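Local coordinates for capsule biosynthesis protein capD (Bacillus anthracis, PDB 3G9K) that cleaves the poly-gamma-D-glutamate capsule and joins its fragments by an amide bond to meso-diaminopimelic acid of the peptidoglycan, a transpeptidase of the gamma-glutamyltransferase family, at residues I89-K92 against Y93-K97; I153-E156 against R157-V160; S99-D102 against I103-Y107. One frame throughout, in Å; residues are numbered along the deposited sequence.

Interaction 1 of 3, residues I89-K92 against Y93-K97; sequences ILDK and YTHGK
The Schellman motif that ends helix 82-94 joins Lys92 to Lys97. Lys97 N bonds to Lys92 O at 3.0 Å, with an angle of 162° at the hydrogen. Inside this bond Gly96 N reaches back to Tyr93 O at 3.2 Å. Gly96 has positive phi, which glycine accepts easily, and there the chain leaves the helix.

The last full turn is held by routine backbone bonds, among them Tyr93 N to Ile89 O. Leu90 O is gripped twice by one residue. Thr94 N bonds to it at 3.0 Å, and Thr94 OG1 donates to it at 2.8 Å. The two donors approach from opposite faces of the carbonyl plane. The hydroxyl reaches Leu90 O because chi1 of Thr94, 50°, sets OG1 between its own backbone N and carbonyl carbon.

Thr94 OG1 and Asp91 OD2 are also hydrogen-bonded, to Tyr228 OH and Tyr267 OH of the other chain of the enzyme, and Tyr258 of that chain stacks on the His95 ring. Tyr93 packs on Leu100 and Ile103 of the next helix, and its hydroxyl bonds to Glu70.

Lys92 and Lys97 run side by side and point the same way. Both ammonium groups are directed at Glu106: Lys92 makes a salt bridge to it, Lys97 a long, weak ion pair. The shared carboxylate probably eases the closeness of the two ammonium groups, which lie 5.4 Å apart from NZ to NZ. Further back the aliphatic chains press tightly, with Lys92 CD 3.4 Å from Lys97 CD.

Interaction 2 of 3, residues I153-E156 against R157-V160; sequences IKDE and RDNV
The chain folds back on itself between Asp155 and Val160, an antiparallel hydrogen-bonded pair whose CA atoms are 5.2 Å apart. Asp155 N bonds to Val160 O at 2.8 Å, almost in line with the carbonyl. Val160 N returns a longer bond of 3.3 Å to Asp155 O, in the carbonyl plane and on a lone pair. Asn159 N makes a second, weak bond to Asp155 O. Asn159 has positive phi, which helps turn the chain back.

The Asp155 side chain braces the turn from within. With CG anti to the backbone N (chi1 -177°), its carboxylate extends to the peptide N-H groups of Arg157 and Asp158. OD1 accepts a straight bond from Asp158 N at 3.2 Å, from above the carboxylate plane, and a weak one from Arg157 N. This weak bond has the pattern of an Asx turn. Asp158 OD2 comes within 2.9 Å of Asp155 OD2, the two carboxylates turned 76° from each other. Such closeness of like charges would probably favour uptake of a proton by the pair.

Val160 CG1 packs against Asp155 CB at 3.6 Å. On the face opposite Asp155 and Val160, Lys154 and Asn159 lie alongside each other, Lys154 CE being 3.4 Å from Asn159 OD1. Both also pack on Thr20 of the partner chain. This is a tight beta hairpin with a G1 beta bulge, linking strands 150-155 and 160-164.

Interaction 3 of 3, residues S99-D102 against I103-Y107; sequences SLQD and IINEY
Ser99 OG is gripped twice at the start of helix 100-105, just where Ser99 O takes the first helical bond from Ile103 N. As N-cap, OG accepts from Asp102 N at 3.0 Å, in a nearly straight bond of 166°. It also donates to Asp102 OD2 at 2.8 Å, meeting this oxygen from above the carboxylate plane. The serine hydroxyl is therefore held by both the backbone and the side chain of one residue.

Ile103 meets the backbone of Ser99 from the other segment. Its CG1 and CD1 both lie on Ser99 O, CD1 at 3.4 Å. CG1 stands anti to the carbonyl carbon (chi1 -65°), and this turns the branch back along the helix to that oxygen. One residue on, Ile104 N bonds to Leu100 O at 3.0 Å. The Ile104 side chain crosses that of Leu100, with CD1 of Ile104 4.0 Å from Leu100 CG. These apolar groups fasten the helix to the fold: Leu100 and Ile103 pack on Ile89 and Tyr93 of helix 82-94, Leu100 also on strand 150-155, and Ile104 on Ala164.

Gln101 and Asn105 lie one turn apart, their backbones joined by Asn105 N to Gln101 O at 3.0 Å. Their amide planes are turned 35° from each other. Gln101 NE2 donates outward to Gly165 O.

At the far end Glu106 leaves the helix. Its N bonds to Ile103 O at 3.1 Å and only weakly to Asp102 O. Ile104 O accepts from Arg168 NH1. The chemistry is thus complementary to the helix ends: the hydroxyl serves an amide of the first turn, the negative charge of Asp102 near that end would probably be stabilised by the helix dipole, and the arginine serves a carbonyl of the last turn.

Overall arrangement
Interaction 1 ends helix 82-94 and interaction 3 spans the next helix, 100-105; the two helices pack on each other. Interaction 2 is the hairpin end of the sheet on which they pack. Interactions 1 and 3 are partly buried, while interaction 2 lies on the surface, away from the annotated sites. Interaction 1 is a helix C-terminus; interaction 3 adds an N-cap, where a hydroxyl accepts from an amide. Interaction 2 instead combines strand bonds with crowded carboxylates. Glu106 ties 99-107 to the lysines of 89-97. Ile153 joins all three: its CD1 lies 3.6 Å from Tyr93 OH and 3.8 Å from Leu100 CD2.

Interaction 1 of 3, residues I89-K92 against Y93-K97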
ATOM      1  N   ILE B  89     -14.636  -4.857  -5.199  1.00 18.86           N
ATOM      2  CA  ILE B  89     -14.650  -5.377  -3.837  1.00 19.45           C
ATOM      3  C   ILE B  89     -15.608  -4.583  -2.943  1.00 19.71           C
ATOM      4  O   ILE B  89     -16.531  -5.158  -2.357  1.00 19.77           O
ATOM      5  CB  ILE B  89     -13.227  -5.427  -3.243  1.00 19.01           C
ATOM      6  CG1 ILE B  89     -12.413  -6.519  -3.964  1.00 18.56           C
ATOM      7  CG2 ILE B  89     -13.327  -5.689  -1.743  1.00 19.34           C
ATOM      8  CD1 ILE B  89     -10.931  -6.529  -3.605  1.00 19.12           C
ATOM      9  N   LEU B  90     -15.421  -3.274  -2.887  1.00 21.26           N
ATOM     10  CA  LEU B  90     -16.297  -2.363  -2.119  1.00 22.36           C
ATOM     11  C   LEU B  90     -17.747  -2.328  -2.657  1.00 23.32           C
ATOM     12  O   LEU B  90     -18.699  -2.266  -1.871  1.00 23.81           O
ATOM     13  CB  LEU B  90     -15.665  -0.954  -2.052  1.00 22.42           C
ATOM     14  CG  LEU B  90     -14.434  -0.902  -1.119  1.00 23.44           C
ATOM     15  CD1 LEU B  90     -13.640   0.379  -1.241  1.00 20.90           C
ATOM     16  CD2 LEU B  90     -14.876  -1.138   0.338  1.00 22.09           C
ATOM     17  N   ASP B  91     -17.918  -2.414  -3.978  1.00 24.87           N
ATOM     18  CA  ASP B  91     -19.252  -2.484  -4.625  1.00 24.77           C
ATOM     19  C   ASP B  91     -20.036  -3.693  -4.118  1.00 25.16           C
ATOM     20  O   ASP B  91     -21.179  -3.574  -3.687  1.00 25.24           O
ATOM     21  CB  ASP B  91     -19.120  -2.602  -6.152  1.00 25.40           C
ATOM     22  CG  ASP B  91     -20.466  -2.717  -6.857  1.00 25.52           C
ATOM     23  OD1 ASP B  91     -21.271  -1.776  -6.704  1.00 22.41           O
ATOM     24  OD2 ASP B  91     -20.718  -3.741  -7.545  1.00 28.26           O
ATOM     25  N   LYS B  92     -19.415  -4.860  -4.158  1.00 24.87           N
ATOM     26  CA  LYS B  92     -20.071  -6.064  -3.654  1.00 25.19           C
ATOM     27  C   LYS B  92     -20.324  -6.011  -2.131  1.00 24.88           C
ATOM     28  O   LYS B  92     -21.356  -6.503  -1.640  1.00 24.84           O
ATOM     29  CB  LYS B  92     -19.256  -7.303  -4.034  1.00 25.62           C
ATOM     30  CG  LYS B  92     -19.238  -7.608  -5.535  1.00 26.13           C
ATOM     31  CD  LYS B  92     -18.367  -8.808  -5.860  1.00 26.84           C
ATOM     32  CE  LYS B  92     -17.627  -8.663  -7.198  1.00 29.40           C
ATOM     33  NZ  LYS B  92     -16.461  -9.602  -7.283  1.00 28.40           N
ATOM     34  N   TYR B  93     -19.384  -5.444  -1.381  1.00 24.91           N
ATOM     35  CA  TYR B  93     -19.492  -5.427   0.064  1.00 25.32           C
ATOM     36  C   TYR B  93     -20.668  -4.563   0.502  1.00 26.20           C
ATOM     37  O   TYR B  93     -21.468  -4.975   1.355  1.00 25.80           O
ATOM     38  CB  TYR B  93     -18.193  -4.951   0.758  1.00 25.53           C
ATOM     39  CG  TYR B  93     -18.348  -4.921   2.270  1.00 24.11           C
ATOM     40  CD1 TYR B  93     -18.373  -6.104   3.005  1.00 23.12           C
ATOM     41  CD2 TYR B  93     -18.555  -3.720   2.946  1.00 24.42           C
ATOM     42  CE1 TYR B  93     -18.564  -6.089   4.353  1.00 22.85           C
ATOM     43  CE2 TYR B  93     -18.748  -3.697   4.302  1.00 26.09           C
ATOM     44  CZ  TYR B  93     -18.740  -4.893   5.007  1.00 26.38           C
ATOM     45  OH  TYR B  93     -18.952  -4.868   6.366  1.00 27.84           O
ATOM     46  N   THR B  94     -20.781  -3.380  -0.094  1.00 26.88           N
ATOM     47  CA  THR B  94     -21.758  -2.398   0.353  1.00 28.17           C
ATOM     48  C   THR B  94     -23.155  -2.743  -0.124  1.00 29.51           C
ATOM     49  O   THR B  94     -24.125  -2.273   0.455  1.00 30.90           O
ATOM     50  CB  THR B  94     -21.433  -0.974  -0.140  1.00 27.81           C
ATOM     51  OG1 THR B  94     -21.186  -0.997  -1.557  1.00 26.75           O
ATOM     52  CG2 THR B  94     -20.221  -0.404   0.635  1.00 25.94           C
ATOM     53  N   HIS B  95     -23.238  -3.530  -1.188  1.00 30.11           N
ATOM     54  CA  HIS B  95     -24.508  -4.047  -1.701  1.00 30.38           C
ATOM     55  C   HIS B  95     -24.908  -5.408  -1.111  1.00 31.08           C
ATOM     56  O   HIS B  95     -25.908  -5.994  -1.541  1.00 31.79           O
ATOM     57  CB  HIS B  95     -24.448  -4.103  -3.221  1.00 29.98           C
ATOM     58  CG  HIS B  95     -24.378  -2.756  -3.856  1.00 31.61           C
ATOM     59  ND1 HIS B  95     -25.506  -2.033  -4.167  1.00 32.74           N
ATOM     60  CD2 HIS B  95     -23.325  -1.975  -4.195  1.00 29.83           C
ATOM     61  CE1 HIS B  95     -25.153  -0.871  -4.682  1.00 31.07           C
ATOM     62  NE2 HIS B  95     -23.837  -0.813  -4.715  1.00 32.16           N
ATOM     63  N   GLY B  96     -24.139  -5.916  -0.134  1.00 31.48           N
ATOM     64  CA  GLY B  96     -24.581  -7.058   0.722  1.00 31.22           C
ATOM     65  C   GLY B  96     -24.225  -8.455   0.256  1.00 31.49           C
ATOM     66  O   GLY B  96     -24.805  -9.436   0.710  1.00 31.47           O
ATOM     67  N   LYS B  97     -23.226  -8.565  -0.611  1.00 32.12           N
ATOM     68  CA  LYS B  97     -22.977  -9.810  -1.323  1.00 31.75           C
ATOM     69  C   LYS B  97     -22.355 -10.877  -0.427  1.00 30.72           C
ATOM     70  O   LYS B  97     -22.438 -12.073  -0.733  1.00 31.61           O
ATOM     71  CB  LYS B  97     -22.105  -9.562  -2.553  1.00 32.31           C
ATOM     72  CG  LYS B  97     -22.181 -10.655  -3.622  1.00 33.02           C
ATOM     73  CD  LYS B  97     -21.041 -10.485  -4.613  1.00 33.95           C
ATOM     74  CE  LYS B  97     -21.014 -11.555  -5.727  1.00 36.78           C
ATOM     75  NZ  LYS B  97     -20.319 -12.859  -5.357  1.00 38.84           N
TER

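Interaction 2 of 3, residues I153-E156 against R157-V160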
ATOM      1  N   ILE B 153     -12.461  -3.861   9.873  1.00 20.85           N
ATOM      2  CA  ILE B 153     -13.785  -3.315  10.017  1.00 22.40           C
ATOM      3  C   ILE B 153     -14.100  -3.260  11.496  1.00 23.18           C
ATOM      4  O   ILE B 153     -14.035  -4.280  12.152  1.00 22.22           O
ATOM      5  CB  ILE B 153     -14.836  -4.226   9.372  1.00 23.09           C
ATOM      6  CG1 ILE B 153     -14.540  -4.459   7.885  1.00 22.85           C
ATOM      7  CG2 ILE B 153     -16.266  -3.650   9.564  1.00 21.82           C
ATOM      8  CD1 ILE B 153     -15.517  -5.461   7.226  1.00 22.97           C
ATOM      9  N   LYS B 154     -14.491  -2.083  11.997  1.00 24.51           N
ATOM     10  CA  LYS B 154     -14.996  -1.963  13.357  1.00 25.20           C
ATOM     11  C   LYS B 154     -16.516  -1.834  13.338  1.00 26.20           C
ATOM     12  O   LYS B 154     -17.044  -0.963  12.670  1.00 25.61           O
ATOM     13  CB  LYS B 154     -14.402  -0.759  14.077  1.00 25.61           C
ATOM     14  CG  LYS B 154     -14.944  -0.588  15.495  1.00 25.06           C
ATOM     15  CD  LYS B 154     -14.022   0.200  16.387  1.00 24.66           C
ATOM     16  CE  LYS B 154     -14.559   0.198  17.819  1.00 26.19           C
ATOM     17  NZ  LYS B 154     -13.944   1.287  18.613  1.00 26.77           N
ATOM     18  N   ASP B 155     -17.194  -2.718  14.046  1.00 28.24           N
ATOM     19  CA  ASP B 155     -18.606  -2.571  14.349  1.00 28.62           C
ATOM     20  C   ASP B 155     -18.708  -1.595  15.478  1.00 29.82           C
ATOM     21  O   ASP B 155     -18.321  -1.887  16.555  1.00 29.54           O
ATOM     22  CB  ASP B 155     -19.208  -3.898  14.790  1.00 29.04           C
ATOM     23  CG  ASP B 155     -20.714  -3.821  15.043  1.00 29.99           C
ATOM     24  OD1 ASP B 155     -21.201  -2.806  15.504  1.00 29.18           O
ATOM     25  OD2 ASP B 155     -21.383  -4.802  14.782  1.00 32.71           O
ATOM     26  N   GLU B 156     -19.221  -0.420  15.203  1.00 31.63           N
ATOM     27  CA  GLU B 156     -19.138   0.622  16.166  1.00 34.65           C
ATOM     28  C   GLU B 156     -20.268   0.497  17.186  1.00 36.28           C
ATOM     29  O   GLU B 156     -20.196   1.064  18.239  1.00 36.89           O
ATOM     30  CB  GLU B 156     -19.141   2.022  15.543  1.00 34.25           C
ATOM     31  CG  GLU B 156     -18.020   2.370  14.611  1.00 33.71           C
ATOM     32  CD  GLU B 156     -16.806   2.935  15.282  1.00 34.49           C
ATOM     33  OE1 GLU B 156     -16.803   3.105  16.484  1.00 35.51           O
ATOM     34  OE2 GLU B 156     -15.814   3.161  14.598  1.00 32.91           O
ATOM     35  N   ARG B 157     -21.304  -0.235  16.871  1.00 38.09           N
ATOM     36  CA  ARG B 157     -22.351  -0.373  17.854  1.00 39.26           C
ATOM     37  C   ARG B 157     -21.841  -1.191  18.983  1.00 40.57           C
ATOM     38  O   ARG B 157     -21.818  -0.732  20.095  1.00 41.29           O
ATOM     39  CB  ARG B 157     -23.570  -1.055  17.275  1.00 40.65           C
ATOM     40  CG  ARG B 157     -24.023  -0.480  15.991  1.00 42.11           C
ATOM     41  CD  ARG B 157     -25.097   0.546  16.160  1.00 46.24           C
ATOM     42  NE  ARG B 157     -25.376   1.208  14.900  1.00 46.24           N
ATOM     43  CZ  ARG B 157     -25.867   2.429  14.823  1.00 48.79           C
ATOM     44  NH1 ARG B 157     -26.096   2.982  13.660  1.00 48.64           N
ATOM     45  NH2 ARG B 157     -26.145   3.084  15.921  1.00 50.79           N
ATOM     46  N   ASP B 158     -21.433  -2.408  18.645  1.00 41.91           N
ATOM     47  CA  ASP B 158     -21.118  -3.477  19.531  1.00 42.23           C
ATOM     48  C   ASP B 158     -19.670  -3.470  19.898  1.00 42.12           C
ATOM     49  O   ASP B 158     -19.213  -4.172  20.761  1.00 43.49           O
ATOM     50  CB  ASP B 158     -21.432  -4.781  18.821  1.00 43.06           C
ATOM     51  CG  ASP B 158     -22.869  -4.839  18.306  1.00 46.15           C
ATOM     52  OD1 ASP B 158     -23.751  -5.019  19.129  1.00 48.32           O
ATOM     53  OD2 ASP B 158     -23.118  -4.709  17.093  1.00 49.22           O
ATOM     54  N   ASN B 159     -18.935  -2.670  19.186  1.00 40.55           N
ATOM     55  CA  ASN B 159     -17.566  -2.513  19.483  1.00 38.63           C
ATOM     56  C   ASN B 159     -16.733  -3.742  19.309  1.00 37.23           C
ATOM     57  O   ASN B 159     -16.082  -4.211  20.196  1.00 37.72           O
ATOM     58  CB  ASN B 159     -17.430  -2.001  20.870  1.00 39.84           C
ATOM     59  CG  ASN B 159     -16.484  -0.953  20.921  1.00 41.29           C
ATOM     60  OD1 ASN B 159     -15.307  -1.220  20.872  1.00 42.41           O
ATOM     61  ND2 ASN B 159     -16.960   0.283  20.861  1.00 44.08           N
ATOM     62  N   VAL B 160     -16.729  -4.280  18.103  1.00 34.59           N
ATOM     63  CA  VAL B 160     -15.883  -5.410  17.767  1.00 32.58           C
ATOM     64  C   VAL B 160     -15.163  -5.137  16.469  1.00 30.54           C
ATOM     65  O   VAL B 160     -15.694  -4.514  15.615  1.00 30.61           O
ATOM     66  CB  VAL B 160     -16.664  -6.703  17.648  1.00 32.65           C
ATOM     67  CG1 VAL B 160     -17.656  -6.615  16.634  1.00 32.90           C
ATOM     68  CG2 VAL B 160     -15.785  -7.809  17.321  1.00 35.08           C
TER

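Interaction 3 of 3, residues S99-D102 against I103-Y107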
ATOM      1  N   SER B  99     -19.244 -11.538   3.111  1.00 22.69           N
ATOM      2  CA  SER B  99     -18.214 -11.063   4.005  1.00 20.96           C
ATOM      3  C   SER B  99     -17.157 -10.420   3.140  1.00 20.19           C
ATOM      4  O   SER B  99     -16.978 -10.819   1.998  1.00 19.43           O
ATOM      5  CB  SER B  99     -17.595 -12.211   4.822  1.00 20.76           C
ATOM      6  OG  SER B  99     -16.751 -13.066   4.056  1.00 19.85           O
ATOM      7  N   LEU B 100     -16.516  -9.393   3.672  1.00 18.86           N
ATOM      8  CA  LEU B 100     -15.403  -8.741   2.999  1.00 18.02           C
ATOM      9  C   LEU B 100     -14.328  -9.765   2.624  1.00 16.68           C
ATOM     10  O   LEU B 100     -13.776  -9.699   1.525  1.00 17.24           O
ATOM     11  CB  LEU B 100     -14.812  -7.655   3.881  1.00 17.74           C
ATOM     12  CG  LEU B 100     -13.758  -6.760   3.207  1.00 18.91           C
ATOM     13  CD1 LEU B 100     -14.274  -6.169   1.843  1.00 21.60           C
ATOM     14  CD2 LEU B 100     -13.297  -5.663   4.152  1.00 18.29           C
ATOM     15  N   GLN B 101     -14.070 -10.736   3.480  1.00 16.96           N
ATOM     16  CA  GLN B 101     -13.045 -11.736   3.187  1.00 17.10           C
ATOM     17  C   GLN B 101     -13.410 -12.636   1.969  1.00 17.53           C
ATOM     18  O   GLN B 101     -12.554 -12.884   1.118  1.00 18.10           O
ATOM     19  CB  GLN B 101     -12.754 -12.620   4.404  1.00 17.86           C
ATOM     20  CG  GLN B 101     -11.640 -13.657   4.145  1.00 17.66           C
ATOM     21  CD  GLN B 101     -10.259 -12.996   3.961  1.00 18.61           C
ATOM     22  OE1 GLN B 101      -9.709 -12.456   4.906  1.00 20.24           O
ATOM     23  NE2 GLN B 101      -9.703 -13.059   2.749  1.00 17.87           N
ATOM     24  N   ASP B 102     -14.643 -13.139   1.909  1.00 17.58           N
ATOM     25  CA  ASP B 102     -15.101 -13.924   0.750  1.00 17.63           C
ATOM     26  C   ASP B 102     -14.936 -13.116  -0.554  1.00 18.16           C
ATOM     27  O   ASP B 102     -14.387 -13.610  -1.524  1.00 19.60           O
ATOM     28  CB  ASP B 102     -16.556 -14.419   0.934  1.00 18.10           C
ATOM     29  CG  ASP B 102     -16.640 -15.628   1.871  1.00 19.24           C
ATOM     30  OD1 ASP B 102     -15.992 -16.655   1.520  1.00 19.46           O
ATOM     31  OD2 ASP B 102     -17.300 -15.532   2.952  1.00 19.66           O
ATOM     32  N   ILE B 103     -15.399 -11.879  -0.548  1.00 18.37           N
ATOM     33  CA  ILE B 103     -15.271 -10.978  -1.696  1.00 18.98           C
ATOM     34  C   ILE B 103     -13.799 -10.809  -2.134  1.00 19.08           C
ATOM     35  O   ILE B 103     -13.469 -10.925  -3.321  1.00 19.58           O
ATOM     36  CB  ILE B 103     -15.914  -9.603  -1.386  1.00 19.17           C
ATOM     37  CG1 ILE B 103     -17.424  -9.780  -1.187  1.00 20.56           C
ATOM     38  CG2 ILE B 103     -15.661  -8.608  -2.542  1.00 18.60           C
ATOM     39  CD1 ILE B 103     -18.099  -8.677  -0.376  1.00 18.35           C
ATOM     40  N   ILE B 104     -12.916 -10.585  -1.166  1.00 18.52           N
ATOM     41  CA  ILE B 104     -11.473 -10.503  -1.416  1.00 18.72           C
ATOM     42  C   ILE B 104     -10.894 -11.776  -2.040  1.00 18.45           C
ATOM     43  O   ILE B 104      -9.975 -11.724  -2.876  1.00 17.60           O
ATOM     44  CB  ILE B 104     -10.745 -10.097  -0.077  1.00 18.76           C
ATOM     45  CG1 ILE B 104     -10.965  -8.589   0.134  1.00 18.09           C
ATOM     46  CG2 ILE B 104      -9.247 -10.439  -0.066  1.00 17.55           C
ATOM     47  CD1 ILE B 104     -10.406  -8.034   1.496  1.00 18.97           C
ATOM     48  N   ASN B 105     -11.421 -12.926  -1.622  1.00 19.34           N
ATOM     49  CA  ASN B 105     -10.985 -14.230  -2.148  1.00 19.77           C
ATOM     50  C   ASN B 105     -11.403 -14.490  -3.606  1.00 19.63           C
ATOM     51  O   ASN B 105     -10.777 -15.289  -4.288  1.00 18.84           O
ATOM     52  CB  ASN B 105     -11.505 -15.375  -1.239  1.00 20.15           C
ATOM     53  CG  ASN B 105     -10.824 -15.402   0.124  1.00 20.29           C
ATOM     54  OD1 ASN B 105     -11.243 -16.155   1.030  1.00 26.94           O
ATOM     55  ND2 ASN B 105      -9.795 -14.599   0.292  1.00 15.99           N
ATOM     56  N   GLU B 106     -12.450 -13.812  -4.054  1.00 20.19           N
ATOM     57  CA  GLU B 106     -13.045 -14.030  -5.372  1.00 22.10           C
ATOM     58  C   GLU B 106     -11.975 -13.702  -6.405  1.00 22.81           C
ATOM     59  O   GLU B 106     -11.217 -12.760  -6.221  1.00 22.24           O
ATOM     60  CB  GLU B 106     -14.237 -13.097  -5.585  1.00 22.06           C
ATOM     61  CG  GLU B 106     -15.158 -13.490  -6.728  1.00 22.36           C
ATOM     62  CD  GLU B 106     -16.521 -12.776  -6.747  1.00 25.30           C
ATOM     63  OE1 GLU B 106     -16.801 -11.861  -5.953  1.00 28.48           O
ATOM     64  OE2 GLU B 106     -17.348 -13.166  -7.607  1.00 33.60           O
ATOM     65  N   TYR B 107     -11.968 -14.433  -7.519  1.00 23.33           N
ATOM     66  CA  TYR B 107     -11.032 -14.146  -8.608  1.00 23.64           C
ATOM     67  C   TYR B 107     -11.326 -12.774  -9.229  1.00 22.94           C
ATOM     68  O   TYR B 107     -12.466 -12.331  -9.288  1.00 22.16           O
ATOM     69  CB  TYR B 107     -11.126 -15.252  -9.677  1.00 26.40           C
ATOM     70  CG  TYR B 107     -10.676 -16.610  -9.182  1.00 28.58           C
ATOM     71  CD1 TYR B 107      -9.390 -16.786  -8.678  1.00 31.36           C
ATOM     72  CD2 TYR B 107     -11.528 -17.722  -9.233  1.00 30.90           C
ATOM     73  CE1 TYR B 107      -8.969 -17.997  -8.242  1.00 32.69           C
ATOM     74  CE2 TYR B 107     -11.097 -18.956  -8.805  1.00 32.23           C
ATOM     75  CZ  TYR B 107      -9.820 -19.087  -8.304  1.00 32.98           C
ATOM     76  OH  TYR B 107      -9.355 -20.318  -7.861  1.00 34.26           O
TER